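PDB 5DL7: porin from Acinetobacter baumannii AB307-0294, which forms an outer-membrane beta-barrel that probably lets small solutes, perhaps including vanillate, cross into the periplasm. Local coordinates for residues R170-I175 and G298-V303; D306-D311 and A406-L411; S310-K315 and R346-E351. One frame throughout, in Å; residues are numbered along the deposited sequence.

Interaction 1 (R170-I175 and G298-V303); sequences RQRDSI and GTESPV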
loop_
_atom_site.group_PDB
_atom_site.type_symbol
_atom_site.label_atom_id
_atom_site.label_comp_id
_atom_site.label_asym_id
_atom_site.label_seq_id
_atom_site.Cartn_x
_atom_site.Cartn_y
_atom_site.Cartn_z
ATOM N N ARG A 170 5.433 11.664 6.720
ATOM C CA ARG A 170 6.445 10.996 7.503
ATOM C C ARG A 170 6.485 9.525 7.025
ATOM O O ARG A 170 5.512 8.811 7.240
ATOM C CB ARG A 170 6.058 11.087 8.965
ATOM C CG ARG A 170 7.045 10.341 9.865
ATOM C CD ARG A 170 7.165 10.815 11.278
ATOM N NE ARG A 170 5.912 10.853 12.017
ATOM C CZ ARG A 170 5.791 11.450 13.182
ATOM N NH1 ARG A 170 6.890 12.048 13.697
ATOM N NH2 ARG A 170 4.639 11.487 13.844
ATOM N N GLN A 171 7.549 9.188 6.412
ATOM C CA GLN A 171 7.718 7.884 5.735
ATOM C C GLN A 171 7.679 6.787 6.822
ATOM O O GLN A 171 8.009 6.990 7.973
ATOM C CB GLN A 171 8.889 7.772 4.886
ATOM C CG GLN A 171 9.045 8.879 3.817
ATOM C CD GLN A 171 7.913 8.767 2.692
ATOM O OE1 GLN A 171 6.889 8.135 2.876
ATOM N NE2 GLN A 171 8.038 9.681 1.669
ATOM N N ARG A 172 7.287 5.630 6.341
ATOM C CA ARG A 172 7.164 4.488 7.261
ATOM C C ARG A 172 8.379 4.192 8.127
ATOM O O ARG A 172 8.271 3.833 9.324
ATOM C CB ARG A 172 6.781 3.198 6.371
ATOM C CG ARG A 172 7.773 2.881 5.360
ATOM C CD ARG A 172 7.099 2.182 4.153
ATOM N NE ARG A 172 8.025 1.863 3.095
ATOM C CZ ARG A 172 7.734 1.144 2.014
ATOM N NH1 ARG A 172 6.466 0.775 1.775
ATOM N NH2 ARG A 172 8.708 0.874 1.156
ATOM N N ASP A 173 9.550 4.326 7.537
ATOM C CA ASP A 173 10.830 4.077 8.171
ATOM C C ASP A 173 11.579 5.369 8.635
ATOM O O ASP A 173 12.752 5.333 8.848
ATOM C CB ASP A 173 11.795 3.383 7.223
ATOM C CG ASP A 173 11.978 4.110 5.861
ATOM O OD1 ASP A 173 11.292 5.126 5.579
ATOM O OD2 ASP A 173 12.906 3.681 5.076
ATOM N N SER A 174 10.803 6.366 9.006
ATOM C CA SER A 174 11.379 7.655 9.436
ATOM C C SER A 174 10.702 8.183 10.613
ATOM O O SER A 174 9.482 8.053 10.850
ATOM C CB SER A 174 11.221 8.655 8.278
ATOM O OG SER A 174 11.870 9.892 8.710
ATOM N N ILE A 175 11.510 8.862 11.464
ATOM C CA ILE A 175 10.926 9.611 12.526
ATOM C C ILE A 175 10.614 11.046 12.153
ATOM O O ILE A 175 9.986 11.757 13.030
ATOM C CB ILE A 175 11.715 9.637 13.813
ATOM C CG1 ILE A 175 13.118 10.281 13.659
ATOM C CG2 ILE A 175 11.994 8.233 14.341
ATOM C CD1 ILE A 175 14.037 10.313 14.884
ATOM N N GLY A 298 7.340 6.957 -1.174
ATOM C CA GLY A 298 7.300 6.111 0.032
ATOM C C GLY A 298 6.275 4.989 0.105
ATOM O O GLY A 298 5.956 4.427 1.183
ATOM N N THR A 299 5.681 4.733 -1.076
ATOM C CA THR A 299 4.498 3.827 -1.127
ATOM C C THR A 299 4.531 2.973 -2.464
ATOM O O THR A 299 5.432 3.175 -3.245
ATOM C CB THR A 299 3.169 4.580 -0.899
ATOM O OG1 THR A 299 2.074 3.576 -0.530
ATOM C CG2 THR A 299 2.880 5.403 -1.982
ATOM N N GLU A 300 3.646 2.018 -2.417
ATOM C CA GLU A 300 3.461 1.080 -3.511
ATOM C C GLU A 300 2.668 1.745 -4.569
ATOM O O GLU A 300 1.863 2.683 -4.387
ATOM C CB GLU A 300 2.746 -0.201 -2.951
ATOM C CG GLU A 300 3.707 -1.068 -2.095
ATOM C CD GLU A 300 4.159 -0.388 -0.724
ATOM O OE1 GLU A 300 3.170 0.139 -0.056
ATOM O OE2 GLU A 300 5.393 -0.525 -0.482
ATOM N N SER A 301 2.841 1.265 -5.842
ATOM C CA SER A 301 1.889 1.744 -6.908
ATOM C C SER A 301 0.460 1.456 -6.576
ATOM O O SER A 301 0.121 0.412 -5.938
ATOM C CB SER A 301 2.259 0.959 -8.221
ATOM O OG SER A 301 1.302 1.329 -9.227
ATOM N N PRO A 302 -0.430 2.347 -6.870
ATOM C CA PRO A 302 -1.848 2.238 -6.558
ATOM C C PRO A 302 -2.725 1.379 -7.446
ATOM O O PRO A 302 -3.917 1.303 -7.248
ATOM C CB PRO A 302 -2.329 3.690 -6.529
ATOM C CG PRO A 302 -1.569 4.245 -7.667
ATOM C CD PRO A 302 -0.136 3.691 -7.434
ATOM N N VAL A 303 -2.092 0.681 -8.371
ATOM C CA VAL A 303 -2.810 -0.152 -9.350
ATOM C C VAL A 303 -3.275 -1.443 -8.723
ATOM O O VAL A 303 -2.951 -1.796 -7.618
ATOM C CB VAL A 303 -1.841 -0.396 -10.549
ATOM C CG1 VAL A 303 -1.349 0.882 -11.217
ATOM C CG2 VAL A 303 -0.707 -1.292 -10.164
HETATM O O HOH W 1 6.607 5.522 3.525
HETATM O O HOH W 2 7.647 -0.251 -1.457
#

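Interaction 2 (D306-D311 and A406-L411); sequences DFMSSD and ANETRL. With C8E ((hydroxyethyloxy)tri(ethyloxy)octane), chain K.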
loop_
_atom_site.group_PDB
_atom_site.type_symbol
_atom_site.label_atom_id
_atom_site.label_comp_id
_atom_site.label_asym_id
_atom_site.label_seq_id
_atom_site.Cartn_x
_atom_site.Cartn_y
_atom_site.Cartn_z
ATOM N N ASP A 306 -0.893 -5.681 -6.724
ATOM C CA ASP A 306 0.043 -5.125 -5.704
ATOM C C ASP A 306 1.069 -6.200 -5.304
ATOM O O ASP A 306 1.066 -6.827 -4.276
ATOM C CB ASP A 306 -0.716 -4.742 -4.450
ATOM C CG ASP A 306 -1.527 -5.916 -3.830
ATOM O OD1 ASP A 306 -2.024 -7.015 -4.561
ATOM O OD2 ASP A 306 -1.804 -5.790 -2.540
ATOM N N PHE A 307 1.998 -6.470 -6.211
ATOM C CA PHE A 307 3.045 -7.542 -6.014
ATOM C C PHE A 307 4.246 -7.115 -5.175
ATOM O O PHE A 307 4.455 -5.847 -5.043
ATOM C CB PHE A 307 3.483 -7.953 -7.419
ATOM C CG PHE A 307 2.598 -9.070 -8.003
ATOM C CD1 PHE A 307 1.287 -8.832 -8.357
ATOM C CD2 PHE A 307 3.052 -10.339 -8.135
ATOM C CE1 PHE A 307 0.497 -9.841 -8.947
ATOM C CE2 PHE A 307 2.250 -11.382 -8.655
ATOM C CZ PHE A 307 0.956 -11.126 -9.043
ATOM N N MET A 308 4.934 -8.014 -4.593
ATOM C CA MET A 308 5.939 -7.848 -3.579
ATOM C C MET A 308 7.187 -7.133 -4.125
ATOM O O MET A 308 7.768 -6.259 -3.425
ATOM C CB MET A 308 6.283 -9.128 -2.893
ATOM C CG MET A 308 5.070 -9.608 -2.097
ATOM S SD MET A 308 5.356 -11.410 -1.625
ATOM C CE MET A 308 6.830 -11.341 -0.660
ATOM N N SER A 309 7.640 -7.529 -5.317
ATOM C CA SER A 309 9.055 -7.322 -5.666
ATOM C C SER A 309 9.207 -6.256 -6.806
ATOM O O SER A 309 10.360 -6.044 -7.198
ATOM C CB SER A 309 9.741 -8.611 -6.113
ATOM O OG SER A 309 9.634 -9.552 -5.048
ATOM N N SER A 310 8.106 -5.708 -7.328
ATOM C CA SER A 310 8.136 -4.650 -8.334
ATOM C C SER A 310 6.793 -3.972 -8.312
ATOM O O SER A 310 5.788 -4.582 -7.917
ATOM C CB SER A 310 8.330 -5.248 -9.758
ATOM O OG SER A 310 8.194 -4.294 -10.861
ATOM N N ASP A 311 6.720 -2.788 -8.901
ATOM C CA ASP A 311 5.477 -2.073 -9.080
ATOM C C ASP A 311 4.701 -2.417 -10.326
ATOM O O ASP A 311 3.500 -2.019 -10.375
ATOM C CB ASP A 311 5.630 -0.597 -8.838
ATOM C CG ASP A 311 6.240 0.151 -9.865
ATOM O OD1 ASP A 311 6.529 -0.292 -11.028
ATOM O OD2 ASP A 311 6.028 1.371 -9.822
ATOM N N ALA A 406 15.154 -11.398 -7.548
ATOM C CA ALA A 406 15.299 -11.675 -6.146
ATOM C C ALA A 406 14.399 -12.807 -5.757
ATOM O O ALA A 406 13.320 -13.027 -6.349
ATOM C CB ALA A 406 15.013 -10.425 -5.322
ATOM N N ASN A 407 14.730 -13.453 -4.681
ATOM C CA ASN A 407 13.813 -14.322 -3.974
ATOM C C ASN A 407 13.531 -13.635 -2.615
ATOM O O ASN A 407 14.445 -13.373 -1.790
ATOM C CB ASN A 407 14.463 -15.657 -3.698
ATOM C CG ASN A 407 14.675 -16.467 -4.958
ATOM O OD1 ASN A 407 13.910 -16.475 -5.849
ATOM N ND2 ASN A 407 15.692 -17.185 -4.972
ATOM N N GLU A 408 12.250 -13.235 -2.466
ATOM C CA GLU A 408 11.861 -12.316 -1.384
ATOM C C GLU A 408 10.987 -13.124 -0.403
ATOM O O GLU A 408 10.070 -13.878 -0.867
ATOM C CB GLU A 408 11.134 -11.128 -1.934
ATOM C CG GLU A 408 10.607 -10.169 -0.907
ATOM C CD GLU A 408 10.058 -8.825 -1.446
ATOM O OE1 GLU A 408 10.465 -8.451 -2.558
ATOM O OE2 GLU A 408 9.302 -8.195 -0.676
ATOM N N THR A 409 11.238 -13.004 0.897
ATOM C CA THR A 409 10.464 -13.655 1.911
ATOM C C THR A 409 10.019 -12.526 2.919
ATOM O O THR A 409 10.777 -11.616 3.199
ATOM C CB THR A 409 11.403 -14.589 2.733
ATOM O OG1 THR A 409 11.842 -15.623 1.861
ATOM C CG2 THR A 409 10.634 -15.136 3.848
ATOM N N ARG A 410 8.767 -12.511 3.306
ATOM C CA ARG A 410 8.305 -11.645 4.398
ATOM C C ARG A 410 7.583 -12.580 5.384
ATOM O O ARG A 410 6.740 -13.361 5.028
ATOM C CB ARG A 410 7.268 -10.571 3.947
ATOM C CG ARG A 410 7.816 -9.623 2.914
ATOM C CD ARG A 410 6.753 -8.559 2.441
ATOM N NE ARG A 410 7.318 -7.842 1.297
ATOM C CZ ARG A 410 6.696 -6.840 0.696
ATOM N NH1 ARG A 410 5.557 -6.405 1.155
ATOM N NH2 ARG A 410 7.152 -6.405 -0.421
ATOM N N LEU A 411 7.948 -12.497 6.673
ATOM C CA LEU A 411 7.300 -13.245 7.741
ATOM C C LEU A 411 6.764 -12.257 8.773
ATOM O O LEU A 411 7.470 -11.320 9.141
ATOM C CB LEU A 411 8.295 -14.161 8.406
ATOM C CG LEU A 411 9.016 -15.180 7.465
ATOM C CD1 LEU A 411 10.127 -15.964 8.278
ATOM C CD2 LEU A 411 8.077 -16.102 6.711
HETATM O O12 C8E K . 17.980 -13.296 10.973
HETATM C C13 C8E K . 17.059 -13.768 11.927
HETATM C C14 C8E K . 15.686 -13.921 11.292
HETATM O O15 C8E K . 14.781 -14.622 12.152
HETATM C C16 C8E K . 13.537 -15.032 11.532
HETATM C C17 C8E K . 12.506 -14.757 12.593
HETATM O O18 C8E K . 11.180 -15.177 12.276
HETATM C C19 C8E K . 10.209 -14.235 12.767
HETATM C C20 C8E K . 8.814 -14.402 12.175
HETATM O O21 C8E K . 8.144 -13.089 12.003
#

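Interaction 3 (S310-K315 and R346-E351); sequences SDYSNK and RYAKGE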
loop_
_atom_site.group_PDB
_atom_site.type_symbol
_atom_site.label_atom_id
_atom_site.label_comp_id
_atom_site.label_asym_id
_atom_site.label_seq_id
_atom_site.Cartn_x
_atom_site.Cartn_y
_atom_site.Cartn_z
ATOM N N SER A 310 8.106 -5.708 -7.328
ATOM C CA SER A 310 8.136 -4.650 -8.334
ATOM C C SER A 310 6.793 -3.972 -8.312
ATOM O O SER A 310 5.788 -4.582 -7.917
ATOM C CB SER A 310 8.330 -5.248 -9.758
ATOM O OG SER A 310 8.194 -4.294 -10.861
ATOM N N ASP A 311 6.720 -2.788 -8.901
ATOM C CA ASP A 311 5.477 -2.073 -9.080
ATOM C C ASP A 311 4.701 -2.417 -10.326
ATOM O O ASP A 311 3.500 -2.019 -10.375
ATOM C CB ASP A 311 5.630 -0.597 -8.838
ATOM C CG ASP A 311 6.240 0.151 -9.865
ATOM O OD1 ASP A 311 6.529 -0.292 -11.028
ATOM O OD2 ASP A 311 6.028 1.371 -9.822
ATOM N N TYR A 312 5.313 -3.067 -11.301
ATOM C CA TYR A 312 4.619 -3.476 -12.572
ATOM C C TYR A 312 3.938 -2.318 -13.267
ATOM O O TYR A 312 3.068 -2.535 -14.096
ATOM C CB TYR A 312 3.672 -4.669 -12.328
ATOM C CG TYR A 312 4.365 -5.978 -12.181
ATOM C CD1 TYR A 312 4.780 -6.375 -10.978
ATOM C CD2 TYR A 312 4.472 -6.822 -13.202
ATOM C CE1 TYR A 312 5.489 -7.585 -10.793
ATOM C CE2 TYR A 312 5.120 -8.030 -13.098
ATOM C CZ TYR A 312 5.615 -8.422 -11.897
ATOM O OH TYR A 312 6.339 -9.598 -11.723
ATOM N N SER A 313 4.445 -1.077 -13.073
ATOM C CA SER A 313 3.802 0.160 -13.515
ATOM C C SER A 313 4.668 0.978 -14.493
ATOM O O SER A 313 4.481 2.245 -14.571
ATOM C CB SER A 313 3.312 1.007 -12.289
ATOM O OG SER A 313 2.390 0.194 -11.459
ATOM N N ASN A 314 5.570 0.318 -15.208
ATOM C CA ASN A 314 6.489 1.014 -16.125
ATOM C C ASN A 314 5.789 1.496 -17.353
ATOM O O ASN A 314 4.686 0.971 -17.745
ATOM C CB ASN A 314 7.583 0.040 -16.479
ATOM C CG ASN A 314 8.433 -0.274 -15.279
ATOM O OD1 ASN A 314 9.183 0.596 -14.796
ATOM N ND2 ASN A 314 8.303 -1.461 -14.676
ATOM N N LYS A 315 6.432 2.438 -18.040
ATOM C CA LYS A 315 6.025 2.945 -19.353
ATOM C C LYS A 315 5.788 1.724 -20.322
ATOM O O LYS A 315 6.625 0.818 -20.481
ATOM C CB LYS A 315 7.058 3.896 -19.921
ATOM C CG LYS A 315 6.559 4.500 -21.228
ATOM C CD LYS A 315 7.403 4.915 -22.300
ATOM C CE LYS A 315 6.785 5.434 -23.572
ATOM N NZ LYS A 315 6.818 4.537 -24.638
ATOM N N ARG A 346 -0.212 -16.521 -6.831
ATOM C CA ARG A 346 -0.439 -15.715 -7.968
ATOM C C ARG A 346 0.774 -15.552 -8.800
ATOM O O ARG A 346 1.898 -15.763 -8.239
ATOM C CB ARG A 346 -0.934 -14.367 -7.513
ATOM C CG ARG A 346 -0.004 -13.579 -6.652
ATOM C CD ARG A 346 -0.680 -12.215 -6.280
ATOM N NE ARG A 346 0.179 -11.478 -5.352
ATOM C CZ ARG A 346 -0.047 -10.240 -4.989
ATOM N NH1 ARG A 346 -1.169 -9.540 -5.344
ATOM N NH2 ARG A 346 0.806 -9.696 -4.087
ATOM N N TYR A 347 0.628 -15.357 -10.078
ATOM C CA TYR A 347 1.741 -15.183 -10.986
ATOM C C TYR A 347 1.382 -13.912 -11.811
ATOM O O TYR A 347 0.264 -13.809 -12.315
ATOM C CB TYR A 347 1.864 -16.347 -11.890
ATOM C CG TYR A 347 2.922 -16.154 -12.999
ATOM C CD1 TYR A 347 4.325 -16.214 -12.728
ATOM C CD2 TYR A 347 2.550 -15.913 -14.350
ATOM C CE1 TYR A 347 5.270 -16.035 -13.751
ATOM C CE2 TYR A 347 3.508 -15.758 -15.359
ATOM C CZ TYR A 347 4.834 -15.780 -15.063
ATOM O OH TYR A 347 5.759 -15.625 -16.047
ATOM N N ALA A 348 2.358 -13.131 -12.088
ATOM C CA ALA A 348 2.226 -12.030 -13.068
ATOM C C ALA A 348 3.424 -11.954 -14.023
ATOM O O ALA A 348 4.548 -12.207 -13.550
ATOM C CB ALA A 348 2.090 -10.700 -12.320
ATOM N N LYS A 349 3.173 -11.658 -15.275
ATOM C CA LYS A 349 4.221 -11.286 -16.128
ATOM C C LYS A 349 3.958 -9.946 -16.796
ATOM O O LYS A 349 2.859 -9.689 -17.249
ATOM C CB LYS A 349 4.363 -12.333 -17.198
ATOM C CG LYS A 349 3.345 -12.572 -18.140
ATOM C CD LYS A 349 3.901 -13.424 -19.339
ATOM C CE LYS A 349 3.115 -13.379 -20.638
ATOM N NZ LYS A 349 2.062 -14.376 -21.050
ATOM N N GLY A 350 5.015 -9.163 -16.779
ATOM C CA GLY A 350 5.009 -7.854 -17.457
ATOM C C GLY A 350 5.928 -7.817 -18.635
ATOM O O GLY A 350 7.058 -8.372 -18.583
ATOM N N GLU A 351 5.415 -7.265 -19.745
ATOM C CA GLU A 351 6.204 -7.147 -20.945
ATOM C C GLU A 351 6.083 -5.832 -21.596
ATOM O O GLU A 351 5.255 -5.029 -21.249
ATOM C CB GLU A 351 5.603 -8.211 -21.942
ATOM C CG GLU A 351 5.488 -9.491 -21.519
ATOM C CD GLU A 351 4.847 -10.423 -22.593
ATOM O OE1 GLU A 351 4.147 -10.017 -23.595
ATOM O OE2 GLU A 351 4.982 -11.597 -22.313
#

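Interaction 1 (R170-I175 and G298-V303)
Gln171 and Gly298 lie 6.0 Å apart, CA to CA, where a type I beta turn from Gln171 to Ser174 meets a second irregular loop. With no side chain, Gly298 tolerates its positive phi (78°) and lets the Gln171 amide settle against its backbone, OE1 standing 3.5 Å from Gly298 CA. That oxygen also accepts from Gln144 NE2, so the amide is held from outside the turn as well. A water joins the two loops here: it donates to Gln171 OE1 and to Gly298 O, and accepts from Arg172 N, 2.9 Å away, thereby serving a turn amide that points into the gap.

Arg172 makes the charged half of the contact. Its CG sits between the backbone N and the carbonyl carbon (chi1 60°), and the chain then runs extended to NE, reaching across to the other loop. The guanidinium passes beneath Gly298 O, which stands 3.5 Å above its plane toward the rim. At the edge, NH1 donates to the syn lone pair of Glu300 OE2 in a nearly straight salt bridge of 2.8 Å (164°). Glu300, bent at chi2, folds its carboxylate back to lie almost coplanar with the guanidinium. A second water, accepting from Arg172 NH2 and donating to Glu300 OE2, closes a ring around the pair. Ser137 OG bonds to both Arg172 NH1 and Glu300 OE1, bringing in a third loop. Loops folded inward and tied together by polar side chains and water are consistent with the pore constriction of OprD-family barrels.

Interaction 2 (D306-D311 and A406-L411)
Glu408 reaches from a barrel strand to Met308 and Ser309, which belong to an inward-folded loop; the strand's alternation turns Ala406, Glu408 and Arg410 to the loop side of the barrel wall. With CG anti to the backbone N (chi1 176°) and the rest of the chain extended, the glutamate spans the gap. Its CB lies 3.8 Å from Ser309 OG, and its CG rests against the methyl CE of Met308 at 4.0 Å. At the tip the two oxygens divide their work. OE1 takes the hydroxyl proton of Ser309 OG at 2.8 Å, approached from well above the carboxylate plane (51°), and also forms a salt bridge with Arg34 of the neighbouring strand. OE2 is gripped side-on by Arg410 of its own strand, NE and NH2 both donating to this single atom, NH2 at 2.8 Å. Two arginines thus compensate the buried carboxylate and would be expected to keep it ionised, while the two-nitrogen grip on one oxygen fixes the rotation of the Arg410 guanidinium. Methionine, unbranched and flexible, suits its place beside these charged groups: its side chain runs past Arg410 in the opposite direction, with Met308 CG 4.1 Å above the centre of the guanidinium plane.

Interaction 3 (S310-K315 and R346-E351)
Tyr312 turns the edge of its ring to the strand, and CE2 does most of the touching. Gly350 N lies in the ring plane, 3.9 Å from Tyr312 CE2, and the methyl CB of Ala348 meets the same carbon at 4.1 Å. Small residues suit these two inward-facing strand positions, because the ring edge comes down almost onto the backbone between them. Tyr312 OH stands near Ala348 O at 3.7 Å, too far for a bond; its polar partner is Ser367 OG on the adjoining strand 363-375. Tyrosine suits the place because an apolar ring edge meets one strand while its hydroxyl bonds to the next.

Residues 346-351 lie on strand 341-353, part of the wall of an OprD-type beta-barrel, and residues 310-315 belong to the long loop between strands 278-288 and 318-327, so the ring is pressed from within against the wall.

Behind the ring, two overlapping turns set the backbone. Ser310 OG accepts from Tyr312 N at 3.2 Å, nearly straight (166°), making an ST turn. One residue on, Asp311 OD1 accepts from Ser313 N at 3.0 Å in an Asx turn, met from above the carboxylate plane. Tyr312, with a positive phi of 54°, sits where the two turns join. Ser313 OG donates back to Asp311 O at 2.7 Å. Farther out, Glu365 bonds to Ser310 OG, while Arg188 forms a salt bridge with Asp311 OD2.

In the fold
The loop between strands 278-288 and 318-327 supplies one side of all three interactions. Along the chain, 298-303 of interaction 1 comes first, then 306-311 of interaction 2 and 310-315 of interaction 3, which share Ser310 and Asp311. Their centres lie about 15 Å (1 and 2), 19 Å (1 and 3) and 12 Å (2 and 3) apart. Interaction 1 joins this loop to the one after strand 159-170, nearer the centre of the molecule, whereas interactions 2 and 3 fasten it to wall strands 406-418 and 341-353. A probable Ser301-Ser313 hydrogen bond joins interactions 1 and 3, and an Asp306-Arg346 salt bridge joins 2 and 3, consistent with a loop held firmly inside the channel.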